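Local coordinates for alpha-n-acetylglucosaminidase family protein (Clostridium perfringens, PDB 4A41) that binds galactose as a family 32 carbohydrate-binding module of a family 89 alpha-N-acetylglucosaminidase, and probably directs that enzyme to glycans, at residues E68-I73 with V143-V148; Y102-S107 with T138-V143. All blocks are in the same frame, centred on the assembly; numbering follows the deposited sequence.

Contact 1. Residues E68-I73 with V143-V148; sequences ELPQSI and VALEGV
Gln71 and Ala144 form an antiparallel hydrogen-bonded pair, and Ser72 faces Val143 in the non-hydrogen-bonded pair beside it. The bond from Ala144 N to Gln71 O is 2.9 Å long and the firmer of the two. The return bond, Gln71 N to Ala144 O, is weak at 3.3 Å. Ala144 O also receives a CA-H...O contact from Pro70 CA at 3.2 Å. A cis peptide bond precedes Pro70, just before the strand begins at Gln71. Leu69 is the main apolar side chain here. With CG anti to the carbonyl carbon and beside the backbone N (chi1 -62°), its branch is carried over segment 143-148. Leu69 CD1 rests against the backbone at Gly147 N, 3.4 Å away, while Leu69 CD2 lies 4.2 Å from Ala144 CB. Pro70 CG packs against Leu145 CD2 at 4.0 Å, and the two side chains cross obliquely. Gln71 turns its amide back on its own segment. Gln71 NE2 donates to Glu68 O at 2.8 Å from above the carbonyl plane, and Gln71 OE1 is bonded to Thr35 OG1. Both ends of the amide are therefore held, which fixes its rotation. Leu145 and Glu146 together face Lys101 in a classic beta bulge. This end of an antiparallel strand pair gives way to loop and bulge, on the galactose side of the beta-sandwich of an F5/8 type C (discoidin-like) domain.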
ATOM      1  N   GLU A  68       1.142  16.443  -0.337  1.00 18.09           N
ATOM      2  CA  GLU A  68       0.106  16.234   0.682  1.00 18.06           C
ATOM      3  C   GLU A  68      -0.810  15.051   0.372  1.00 16.04           C
ATOM      4  O   GLU A  68      -1.073  14.753  -0.797  1.00 16.16           O
ATOM      5  CB  GLU A  68      -0.731  17.514   0.848  1.00 18.07           C
ATOM      6  CG  GLU A  68       0.073  18.658   1.491  1.00 21.43           C
ATOM      7  N   LEU A  69      -1.292  14.405   1.426  1.00 14.70           N
ATOM      8  CA  LEU A  69      -2.308  13.352   1.314  1.00 14.79           C
ATOM      9  C   LEU A  69      -3.610  13.975   0.819  1.00 14.93           C
ATOM     10  O   LEU A  69      -3.849  15.167   1.049  1.00 16.25           O
ATOM     11  CB  LEU A  69      -2.509  12.651   2.649  1.00 13.85           C
ATOM     12  CG  LEU A  69      -1.256  11.934   3.195  1.00 12.45           C
ATOM     13  CD1 LEU A  69      -1.629  11.275   4.501  1.00 15.25           C
ATOM     14  CD2 LEU A  69      -0.695  10.902   2.178  1.00 13.79           C
ATOM     15  N   PRO A  70      -4.470  13.191   0.143  1.00 14.47           N
ATOM     16  CA  PRO A  70      -4.311  11.754  -0.169  1.00 14.12           C
ATOM     17  C   PRO A  70      -3.221  11.436  -1.188  1.00 13.33           C
ATOM     18  O   PRO A  70      -2.958  12.210  -2.121  1.00 14.26           O
ATOM     19  CB  PRO A  70      -5.682  11.358  -0.740  1.00 15.35           C
ATOM     20  CG  PRO A  70      -6.630  12.421  -0.236  1.00 15.01           C
ATOM     21  CD  PRO A  70      -5.807  13.681  -0.264  1.00 14.66           C
ATOM     22  N   GLN A  71      -2.537  10.315  -0.950  1.00 12.00           N
ATOM     23  CA  GLN A  71      -1.696   9.734  -1.961  1.00 12.00           C
ATOM     24  C   GLN A  71      -1.940   8.231  -1.878  1.00 10.50           C
ATOM     25  O   GLN A  71      -2.511   7.750  -0.900  1.00 10.86           O
ATOM     26  CB  GLN A  71      -0.214   9.996  -1.714  1.00 12.03           C
ATOM     27  CG  GLN A  71       0.221  11.486  -1.742  1.00 13.98           C
ATOM     28  CD  GLN A  71       0.120  12.164  -3.108  1.00 16.10           C
ATOM     29  OE1 GLN A  71       0.201  11.525  -4.183  1.00 18.41           O
ATOM     30  NE2 GLN A  71      -0.010  13.492  -3.078  1.00 18.08           N
ATOM     31  N   SER A  72      -1.560   7.527  -2.930  1.00 11.21           N
ATOM     32  CA  SER A  72      -1.847   6.094  -3.028  1.00 11.17           C
ATOM     33  C   SER A  72      -0.691   5.294  -3.624  1.00 11.10           C
ATOM     34  O   SER A  72       0.206   5.842  -4.266  1.00 10.97           O
ATOM     35  CB  SER A  72      -3.109   5.856  -3.869  1.00 11.41           C
ATOM     36  OG  SER A  72      -2.912   6.238  -5.226  1.00 12.73           O
ATOM     37  N   ILE A  73      -0.753   3.975  -3.413  1.00 10.17           N
ATOM     38  CA  ILE A  73       0.187   3.028  -4.018  1.00 10.76           C
ATOM     39  C   ILE A  73      -0.655   1.949  -4.689  1.00 10.38           C
ATOM     40  O   ILE A  73      -1.609   1.448  -4.093  1.00 11.12           O
ATOM     41  CB  ILE A  73       1.217   2.479  -2.982  1.00  9.94           C
ATOM     42  CG1 ILE A  73       2.132   1.419  -3.607  1.00 10.93           C
ATOM     43  CG2 ILE A  73       0.515   1.875  -1.728  1.00 10.89           C
ATOM     44  CD1 ILE A  73       3.410   1.162  -2.830  1.00 11.27           C
ATOM     45  N   VAL A 143      -5.195   3.611  -0.766  1.00 10.77           N
ATOM     46  CA  VAL A 143      -5.292   5.080  -0.669  1.00 10.77           C
ATOM     47  C   VAL A 143      -5.103   5.476   0.800  1.00 10.36           C
ATOM     48  O   VAL A 143      -5.849   5.075   1.698  1.00 10.84           O
ATOM     49  CB  VAL A 143      -6.656   5.610  -1.177  1.00 11.65           C
ATOM     50  CG1 VAL A 143      -6.690   7.127  -1.092  1.00 13.60           C
ATOM     51  CG2 VAL A 143      -6.968   5.127  -2.589  1.00 12.45           C
ATOM     52  N   ALA A 144      -4.056   6.261   1.038  1.00 10.77           N
ATOM     53  CA  ALA A 144      -3.817   6.883   2.360  1.00 10.97           C
ATOM     54  C   ALA A 144      -4.485   8.252   2.442  1.00 11.85           C
ATOM     55  O   ALA A 144      -4.020   9.206   1.825  1.00 12.19           O
ATOM     56  CB  ALA A 144      -2.310   7.030   2.599  1.00 11.70           C
ATOM     57  N   LEU A 145      -5.597   8.307   3.174  1.00 11.79           N
ATOM     58  CA  LEU A 145      -6.324   9.567   3.361  1.00 13.44           C
ATOM     59  C   LEU A 145      -5.647  10.370   4.446  1.00 14.16           C
ATOM     60  O   LEU A 145      -5.571  11.608   4.367  1.00 15.57           O
ATOM     61  CB  LEU A 145      -7.785   9.296   3.750  1.00 13.26           C
ATOM     62  CG  LEU A 145      -8.638   8.597   2.673  1.00 13.39           C
ATOM     63  CD1 LEU A 145     -10.049   8.353   3.162  1.00 16.01           C
ATOM     64  CD2 LEU A 145      -8.624   9.363   1.364  1.00 16.98           C
ATOM     65  N   GLU A 146      -5.180   9.654   5.467  1.00 13.66           N
ATOM     66  CA  GLU A 146      -4.469  10.262   6.609  1.00 14.07           C
ATOM     67  C   GLU A 146      -3.366   9.339   7.062  1.00 14.45           C
ATOM     68  O   GLU A 146      -3.530   8.110   6.996  1.00 12.91           O
ATOM     69  CB  GLU A 146      -5.418  10.545   7.781  1.00 14.76           C
ATOM     70  CG  GLU A 146      -6.567  11.474   7.374  1.00 17.19           C
ATOM     71  CD  GLU A 146      -7.524  11.845   8.490  1.00 23.59           C
ATOM     72  OE1 GLU A 146      -7.377  11.392   9.645  1.00 25.73           O
ATOM     73  OE2 GLU A 146      -8.444  12.643   8.195  1.00 24.70           O
ATOM     74  N   GLY A 147      -2.257   9.922   7.521  1.00 13.37           N
ATOM     75  CA  GLY A 147      -1.172   9.130   8.077  1.00 12.66           C
ATOM     76  C   GLY A 147      -0.355   9.951   9.033  1.00 12.30           C
ATOM     77  O   GLY A 147      -0.443  11.189   9.022  1.00 13.32           O
ATOM     78  N   VAL A 148       0.454   9.263   9.826  1.00 11.51           N
ATOM     79  CA  VAL A 148       1.201   9.964  10.899  1.00 11.85           C
ATOM     80  C   VAL A 148       2.123  11.018  10.274  1.00 12.09           C
ATOM     81  O   VAL A 148       2.891  10.742   9.357  1.00 11.75           O
ATOM     82  CB  VAL A 148       1.977   8.980  11.771  1.00 11.24           C
ATOM     83  CG1 VAL A 148       2.922   9.749  12.707  1.00 13.77           C
ATOM     84  CG2 VAL A 148       1.030   8.095  12.600  1.00 12.55           C
TER

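Contact 2. Residues Y102-S107 with T138-V143; sequences YELHVS and THVKLV
Glu103, His105 and Ser107 pair with Val143, Lys141 and His139 in a regular antiparallel ladder, and the axes of strands 102-107 and 139-143 approach to 4.6 Å. The His105-Lys141 rung is nearly straight: His105 N to Lys141 O is 2.9 Å with 173° at the hydrogen. The tight side is apolar and buried. Leu104 CD1 meets Val140 CG1 at 3.6 Å and also reaches Leu142 CD1. The other face is more polar, looser and mostly only partly exposed. There Val143 CG2 sits over one face of the His105 ring, 3.9 Å from its centroid, in a CH-pi contact. Glu103 OE1 accepts a hydrogen bond from His105 NE2 at 2.8 Å, in the ring plane, through its anti lone pair. Both side chains set CG anti to the carbonyl carbon (chi1 -57° and -56°), which lets them meet along one strand. A water joins His105 ND1 to Lys141 NZ, itself in cation-pi contact with Phe113, and leaves the ring little freedom to flip. At the far end Ser107 O accepts from Thr138 N and His139 N, a classic beta bulge. The apolar side packs on strands 80-89 and 128-137 of the opposing sheet, and strands 71-77 and 113-120 flank the pair.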
ATOM      1  N   TYR A 102      -7.860   5.004   5.554  1.00 11.46           N
ATOM      2  CA  TYR A 102      -7.534   4.375   4.260  1.00 12.02           C
ATOM      3  C   TYR A 102      -8.791   4.082   3.454  1.00 11.58           C
ATOM      4  O   TYR A 102      -9.913   4.018   4.000  1.00 11.85           O
ATOM      5  CB  TYR A 102      -6.794   3.031   4.476  1.00 11.88           C
ATOM      6  CG  TYR A 102      -7.702   2.016   5.124  1.00 13.93           C
ATOM      7  CD1 TYR A 102      -8.568   1.192   4.369  1.00 16.71           C
ATOM      8  CD2 TYR A 102      -7.751   1.920   6.507  1.00 14.63           C
ATOM      9  CE1 TYR A 102      -9.448   0.296   5.029  1.00 14.52           C
ATOM     10  CE2 TYR A 102      -8.603   1.035   7.147  1.00 16.15           C
ATOM     11  CZ  TYR A 102      -9.440   0.235   6.420  1.00 17.24           C
ATOM     12  OH  TYR A 102     -10.267  -0.635   7.132  1.00 20.18           O
ATOM     13  N   GLU A 103      -8.576   3.885   2.151  1.00 11.22           N
ATOM     14  CA  GLU A 103      -9.522   3.170   1.278  1.00 11.94           C
ATOM     15  C   GLU A 103      -8.708   2.129   0.530  1.00 12.15           C
ATOM     16  O   GLU A 103      -7.509   2.352   0.238  1.00 12.83           O
ATOM     17  CB  GLU A 103     -10.199   4.123   0.300  1.00 12.16           C
ATOM     18  CG  GLU A 103     -10.920   5.231   1.014  1.00 13.52           C
ATOM     19  CD  GLU A 103     -11.800   6.070   0.113  1.00 15.43           C
ATOM     20  OE1 GLU A 103     -11.825   5.886  -1.134  1.00 16.27           O
ATOM     21  OE2 GLU A 103     -12.462   6.966   0.676  1.00 15.80           O
ATOM     22  N   LEU A 104      -9.346   1.014   0.204  1.00 11.64           N
ATOM     23  CA  LEU A 104      -8.771   0.015  -0.697  1.00 11.44           C
ATOM     24  C   LEU A 104      -9.647  -0.037  -1.934  1.00 11.24           C
ATOM     25  O   LEU A 104     -10.876  -0.171  -1.820  1.00 11.76           O
ATOM     26  CB  LEU A 104      -8.693  -1.344  -0.005  1.00 11.54           C
ATOM     27  CG  LEU A 104      -7.810  -2.331  -0.770  1.00 11.33           C
ATOM     28  CD1 LEU A 104      -6.308  -2.056  -0.603  1.00 12.10           C
ATOM     29  CD2 LEU A 104      -8.128  -3.745  -0.347  1.00 12.03           C
ATOM     30  N   HIS A 105      -9.025   0.118  -3.091  1.00 11.60           N
ATOM     31  CA  HIS A 105      -9.724   0.078  -4.389  1.00 11.90           C
ATOM     32  C   HIS A 105      -9.144  -1.028  -5.263  1.00 12.24           C
ATOM     33  O   HIS A 105      -7.992  -1.424  -5.088  1.00 12.79           O
ATOM     34  CB  HIS A 105      -9.577   1.403  -5.182  1.00 11.55           C
ATOM     35  CG  HIS A 105     -10.038   2.644  -4.458  1.00 13.60           C
ATOM     36  ND1 HIS A 105      -9.916   3.900  -5.019  1.00 16.54           N
ATOM     37  CD2 HIS A 105     -10.609   2.832  -3.242  1.00 14.29           C
ATOM     38  CE1 HIS A 105     -10.379   4.808  -4.172  1.00 16.88           C
ATOM     39  NE2 HIS A 105     -10.804   4.189  -3.084  1.00 13.95           N
ATOM     40  N   VAL A 106      -9.931  -1.506  -6.236  1.00 12.15           N
ATOM     41  CA  VAL A 106      -9.431  -2.483  -7.203  1.00 12.11           C
ATOM     42  C   VAL A 106      -9.758  -2.026  -8.629  1.00 11.95           C
ATOM     43  O   VAL A 106     -10.653  -1.184  -8.843  1.00 12.97           O
ATOM     44  CB  VAL A 106     -10.009  -3.915  -6.977  1.00 12.64           C
ATOM     45  CG1 VAL A 106      -9.658  -4.433  -5.607  1.00 13.29           C
ATOM     46  CG2 VAL A 106     -11.501  -3.895  -7.156  1.00 11.97           C
ATOM     47  N   SER A 107      -9.032  -2.562  -9.601  1.00 12.25           N
ATOM     48  CA  SER A 107      -9.295  -2.282 -11.016  1.00 13.46           C
ATOM     49  C   SER A 107      -9.078  -3.568 -11.777  1.00 13.49           C
ATOM     50  O   SER A 107      -8.306  -4.425 -11.342  1.00 13.49           O
ATOM     51  CB  SER A 107      -8.339  -1.212 -11.564  1.00 15.00           C
ATOM     52  OG  SER A 107      -8.581  -0.953 -12.955  1.00 14.71           O
ATOM     53  N   THR A 138      -7.056  -6.980 -11.391  1.00 11.46           N
ATOM     54  CA  THR A 138      -5.682  -6.984 -11.905  1.00 11.57           C
ATOM     55  C   THR A 138      -4.776  -6.017 -11.161  1.00 11.47           C
ATOM     56  O   THR A 138      -3.541  -6.112 -11.257  1.00 11.90           O
ATOM     57  CB  THR A 138      -5.618  -6.601 -13.402  1.00 12.64           C
ATOM     58  OG1 THR A 138      -6.294  -5.351 -13.638  1.00 12.56           O
ATOM     59  CG2 THR A 138      -6.296  -7.698 -14.244  1.00 13.95           C
ATOM     60  N   HIS A 139      -5.386  -5.099 -10.408  1.00 10.94           N
ATOM     61  CA  HIS A 139      -4.659  -4.039  -9.690  1.00 11.52           C
ATOM     62  C   HIS A 139      -5.368  -3.796  -8.379  1.00 11.34           C
ATOM     63  O   HIS A 139      -6.606  -3.824  -8.316  1.00 11.48           O
ATOM     64  CB  HIS A 139      -4.693  -2.692 -10.437  1.00 11.94           C
ATOM     65  CG  HIS A 139      -4.016  -2.699 -11.772  1.00 11.90           C
ATOM     66  ND1 HIS A 139      -4.513  -3.379 -12.863  1.00 11.77           N
ATOM     67  CD2 HIS A 139      -2.893  -2.072 -12.200  1.00 14.96           C
ATOM     68  CE1 HIS A 139      -3.711  -3.198 -13.896  1.00 15.54           C
ATOM     69  NE2 HIS A 139      -2.712  -2.417 -13.518  1.00 15.62           N
ATOM     70  N   VAL A 140      -4.586  -3.509  -7.338  1.00 10.13           N
ATOM     71  CA  VAL A 140      -5.087  -3.104  -6.034  1.00 10.80           C
ATOM     72  C   VAL A 140      -4.412  -1.810  -5.614  1.00 10.10           C
ATOM     73  O   VAL A 140      -3.195  -1.705  -5.687  1.00 10.65           O
ATOM     74  CB  VAL A 140      -4.814  -4.203  -4.964  1.00 11.26           C
ATOM     75  CG1 VAL A 140      -5.277  -3.764  -3.570  1.00 12.11           C
ATOM     76  CG2 VAL A 140      -5.487  -5.499  -5.366  1.00 13.17           C
ATOM     77  N   LYS A 141      -5.219  -0.843  -5.180  1.00 10.25           N
ATOM     78  CA  LYS A 141      -4.720   0.482  -4.837  1.00 10.91           C
ATOM     79  C   LYS A 141      -5.044   0.742  -3.372  1.00  9.77           C
ATOM     80  O   LYS A 141      -6.207   0.708  -2.925  1.00 10.23           O
ATOM     81  CB  LYS A 141      -5.336   1.570  -5.731  1.00 11.43           C
ATOM     82  CG  LYS A 141      -4.930   2.995  -5.301  1.00 11.94           C
ATOM     83  CD  LYS A 141      -5.694   4.104  -6.043  1.00 13.74           C
ATOM     84  CE  LYS A 141      -5.509   4.048  -7.546  1.00 17.42           C
ATOM     85  NZ  LYS A 141      -6.171   5.280  -8.129  1.00 16.93           N
ATOM     86  N   LEU A 142      -4.006   1.011  -2.606  1.00 10.17           N
ATOM     87  CA  LEU A 142      -4.173   1.457  -1.223  1.00 10.27           C
ATOM     88  C   LEU A 142      -4.083   2.988  -1.154  1.00 10.65           C
ATOM     89  O   LEU A 142      -3.045   3.569  -1.511  1.00 11.01           O
ATOM     90  CB  LEU A 142      -3.124   0.840  -0.284  1.00 11.04           C
ATOM     91  CG  LEU A 142      -3.194   1.313   1.177  1.00 11.04           C
ATOM     92  CD1 LEU A 142      -4.492   0.926   1.861  1.00 13.84           C
ATOM     93  CD2 LEU A 142      -1.972   0.744   1.931  1.00 13.14           C
ATOM     94  N   VAL A 143      -5.195   3.611  -0.766  1.00 10.77           N
ATOM     95  CA  VAL A 143      -5.292   5.080  -0.669  1.00 10.77           C
ATOM     96  C   VAL A 143      -5.103   5.476   0.800  1.00 10.36           C
ATOM     97  O   VAL A 143      -5.849   5.075   1.698  1.00 10.84           O
ATOM     98  CB  VAL A 143      -6.656   5.610  -1.177  1.00 11.65           C
ATOM     99  CG1 VAL A 143      -6.690   7.127  -1.092  1.00 13.60           C
ATOM    100  CG2 VAL A 143      -6.968   5.127  -2.589  1.00 12.45           C
TER
HETATM  101  O   HOH W   1      -8.890   5.381  -7.096  1.00 17.15           O

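Overall arrangement
Both contacts use strand 139-144, the middle strand of the five-stranded sheet. Contact 1 joins it to strand 71-77 and contact 2 to strand 102-107, on its other flank. They share Val143, and a probable backbone bond from Leu142 N to Ile73 O continues the pairing of contact 1 alongside contact 2. Along the chain, contact 2 is nested within the loop closed by contact 1. Contact 2 buries more surface, 542 against 324 Å², and half of its touching residues are buried. Contact 1 is nearer the surface, with few rungs and more packing of side chains on backbone. Charged and imidazole groups bond to each other or through water in contact 2 alone.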